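Local coordinates for protein probable endoglucanase (Gluconacetobacter xylinus, PDB 1WZZ) that hydrolyses internal beta-1,4-glucosidic linkages in cellulose and carboxymethyl-cellulose as a secreted family 8 glycoside hydrolase, at residues M142-G147 with V217-G222. Numbering follows the deposited sequence.
Sequences MTMKAG and VNRATG
Gly147 meets the turn 218-222, which contains an Asx motif, joining a beta hairpin (143-146 with 149-152) to a three-stranded antiparallel sheet whose middle strand is 215-218. Both lie beside the (alpha/alpha)6 barrel of this family 8 enzyme, away from the predicted active site. The tight part is backbone against backbone: Gly147 CA lies 3.8 Å from Gly222 CA. Both glycines have positive phi and, with no side chain on either, their backbones come together directly. One hydrogen bond crosses here, from Gly147 N to Arg219 O at 3.0 Å; a donor 38° above the carbonyl plane shows an oblique approach. Beside it, Ala146 CB touches Val217 CG1 at 3.8 Å. With CG1 anti to the backbone N (chi1 -178°), this branch is the one that reaches Ala146, and Val165 of strand 164-167 touches both side chains. The looser side lies toward Met144, a selenomethionine, whose CE comes no nearer than 4.4 Å to Arg219 NH1, at the guanidinium edge; both residues are partly exposed. The turn offering the Arg219 carbonyl is held from within, since Gly222 N bonds to Asn218 O at 2.7 Å. Its Asx motif rests on the nearly straight bond, 172° at the hydrogen, from Thr221 N to Asn218 OD1 at 2.6 Å.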
HETATM    1  N   MSE A 142     -11.529  -2.166  11.606  1.00 12.84           N
HETATM    2  CA  MSE A 142     -10.976  -3.035  10.584  1.00 15.39           C
HETATM    3  C   MSE A 142     -10.079  -4.145  11.083  1.00 18.38           C
HETATM    4  O   MSE A 142      -9.402  -4.788  10.272  1.00 22.63           O
HETATM    5  CB  MSE A 142     -10.197  -2.195   9.559  1.00 14.43           C
HETATM    6  CG  MSE A 142     -11.034  -1.115   8.872  1.00 14.30           C
HETATM    7 SE   MSE A 142     -12.468  -1.993   7.800  1.00 22.33          SE
HETATM    8  CE  MSE A 142     -13.853  -0.643   7.966  1.00 16.90           C
ATOM      9  N   THR A 143     -10.019  -4.369  12.388  1.00 19.00           N
ATOM     10  CA  THR A 143      -9.185  -5.485  12.867  1.00 22.56           C
ATOM     11  C   THR A 143     -10.096  -6.382  13.657  1.00 27.16           C
ATOM     12  O   THR A 143     -10.919  -5.900  14.457  1.00 27.32           O
ATOM     13  CB  THR A 143      -7.942  -5.047  13.738  1.00 21.50           C
ATOM     14  OG1 THR A 143      -8.360  -4.490  14.989  1.00 24.42           O
ATOM     15  CG2 THR A 143      -7.123  -4.017  12.996  1.00 22.34           C
HETATM   16  N   MSE A 144      -9.970  -7.683  13.413  1.00 26.45           N
HETATM   17  CA  MSE A 144     -10.808  -8.670  14.072  1.00 29.27           C
HETATM   18  C   MSE A 144     -10.175 -10.062  14.007  1.00 28.26           C
HETATM   19  O   MSE A 144      -9.114 -10.250  13.429  1.00 22.80           O
HETATM   20  CB  MSE A 144     -12.144  -8.748  13.377  1.00 35.61           C
HETATM   21  CG  MSE A 144     -12.041  -9.438  12.054  1.00 41.14           C
HETATM   22 SE   MSE A 144     -13.794  -9.750  11.327  1.00 63.05          SE
HETATM   23  CE  MSE A 144     -14.617 -10.701  12.777  1.00 42.76           C
ATOM     24  N   LYS A 145     -10.893 -11.043  14.540  1.00 29.10           N
ATOM     25  CA  LYS A 145     -10.404 -12.421  14.615  1.00 26.02           C
ATOM     26  C   LYS A 145     -10.710 -13.343  13.463  1.00 27.54           C
ATOM     27  O   LYS A 145     -11.792 -13.325  12.876  1.00 28.51           O
ATOM     28  CB  LYS A 145     -10.903 -13.031  15.933  1.00 30.97           C
ATOM     29  CG  LYS A 145     -10.518 -12.180  17.126  1.00 30.66           C
ATOM     30  CD  LYS A 145     -11.306 -12.537  18.393  1.00 40.28           C
ATOM     31  CE  LYS A 145     -11.062 -13.972  18.835  1.00 41.90           C
ATOM     32  NZ  LYS A 145     -11.716 -14.249  20.155  1.00 46.37           N
ATOM     33  N   ALA A 146      -9.724 -14.161  13.123  1.00 22.04           N
ATOM     34  CA  ALA A 146      -9.855 -15.136  12.063  1.00 24.25           C
ATOM     35  C   ALA A 146      -8.909 -16.259  12.481  1.00 25.04           C
ATOM     36  O   ALA A 146      -7.688 -16.059  12.530  1.00 22.81           O
ATOM     37  CB  ALA A 146      -9.420 -14.540  10.732  1.00 27.44           C
ATOM     38  N   GLY A 147      -9.466 -17.427  12.801  1.00 24.20           N
ATOM     39  CA  GLY A 147      -8.599 -18.501  13.248  1.00 23.58           C
ATOM     40  C   GLY A 147      -7.818 -18.001  14.454  1.00 19.56           C
ATOM     41  O   GLY A 147      -8.373 -17.369  15.343  1.00 21.88           O
ATOM     42  N   VAL A 217      -8.712 -16.772   4.860  1.00 15.07           N
ATOM     43  CA  VAL A 217      -8.354 -17.361   6.135  1.00 17.01           C
ATOM     44  C   VAL A 217      -9.633 -18.022   6.657  1.00 21.94           C
ATOM     45  O   VAL A 217     -10.633 -17.344   6.874  1.00 22.00           O
ATOM     46  CB  VAL A 217      -7.925 -16.284   7.159  1.00 17.18           C
ATOM     47  CG1 VAL A 217      -7.494 -16.956   8.480  1.00 19.70           C
ATOM     48  CG2 VAL A 217      -6.794 -15.416   6.563  1.00 18.32           C
ATOM     49  N   ASN A 218      -9.616 -19.342   6.831  1.00 23.46           N
ATOM     50  CA  ASN A 218     -10.804 -20.039   7.356  1.00 27.54           C
ATOM     51  C   ASN A 218     -11.028 -19.499   8.780  1.00 28.35           C
ATOM     52  O   ASN A 218     -10.114 -19.476   9.604  1.00 26.88           O
ATOM     53  CB  ASN A 218     -10.563 -21.560   7.350  1.00 28.97           C
ATOM     54  CG  ASN A 218     -11.786 -22.353   7.824  1.00 28.26           C
ATOM     55  OD1 ASN A 218     -12.097 -22.366   8.997  1.00 31.74           O
ATOM     56  ND2 ASN A 218     -12.483 -22.989   6.896  1.00 35.43           N
ATOM     57  N   ARG A 219     -12.243 -19.036   9.075  1.00 32.06           N
ATOM     58  CA  ARG A 219     -12.488 -18.449  10.392  1.00 34.77           C
ATOM     59  C   ARG A 219     -12.398 -19.448  11.528  1.00 36.37           C
ATOM     60  O   ARG A 219     -11.961 -19.112  12.635  1.00 35.47           O
ATOM     61  CB  ARG A 219     -13.843 -17.735  10.407  1.00 36.52           C
ATOM     62  CG  ARG A 219     -13.943 -16.693   9.306  1.00 39.59           C
ATOM     63  CD  ARG A 219     -14.850 -15.547   9.693  1.00 44.68           C
ATOM     64  NE  ARG A 219     -16.231 -15.955   9.870  1.00 47.00           N
ATOM     65  CZ  ARG A 219     -17.166 -15.175  10.401  1.00 50.32           C
ATOM     66  NH1 ARG A 219     -16.855 -13.953  10.807  1.00 50.84           N
ATOM     67  NH2 ARG A 219     -18.412 -15.615  10.523  1.00 53.97           N
ATOM     68  N   ALA A 220     -12.801 -20.677  11.238  1.00 36.46           N
ATOM     69  CA  ALA A 220     -12.754 -21.737  12.226  1.00 38.40           C
ATOM     70  C   ALA A 220     -11.349 -22.315  12.364  1.00 38.56           C
ATOM     71  O   ALA A 220     -10.762 -22.286  13.455  1.00 38.78           O
ATOM     72  CB  ALA A 220     -13.734 -22.844  11.844  1.00 37.63           C
ATOM     73  N   THR A 221     -10.796 -22.801  11.249  1.00 37.10           N
ATOM     74  CA  THR A 221      -9.479 -23.450  11.264  1.00 35.07           C
ATOM     75  C   THR A 221      -8.255 -22.557  11.105  1.00 33.35           C
ATOM     76  O   THR A 221      -7.163 -22.940  11.518  1.00 32.81           O
ATOM     77  CB  THR A 221      -9.383 -24.537  10.176  1.00 35.70           C
ATOM     78  OG1 THR A 221      -9.243 -23.913   8.890  1.00 34.95           O
ATOM     79  CG2 THR A 221     -10.645 -25.404  10.172  1.00 35.25           C
ATOM     80  N   GLY A 222      -8.425 -21.380  10.511  1.00 28.86           N
ATOM     81  CA  GLY A 222      -7.288 -20.491  10.325  1.00 27.92           C
ATOM     82  C   GLY A 222      -6.453 -20.944   9.140  1.00 24.77           C
ATOM     83  O   GLY A 222      -5.409 -20.345   8.846  1.00 24.34           O
TER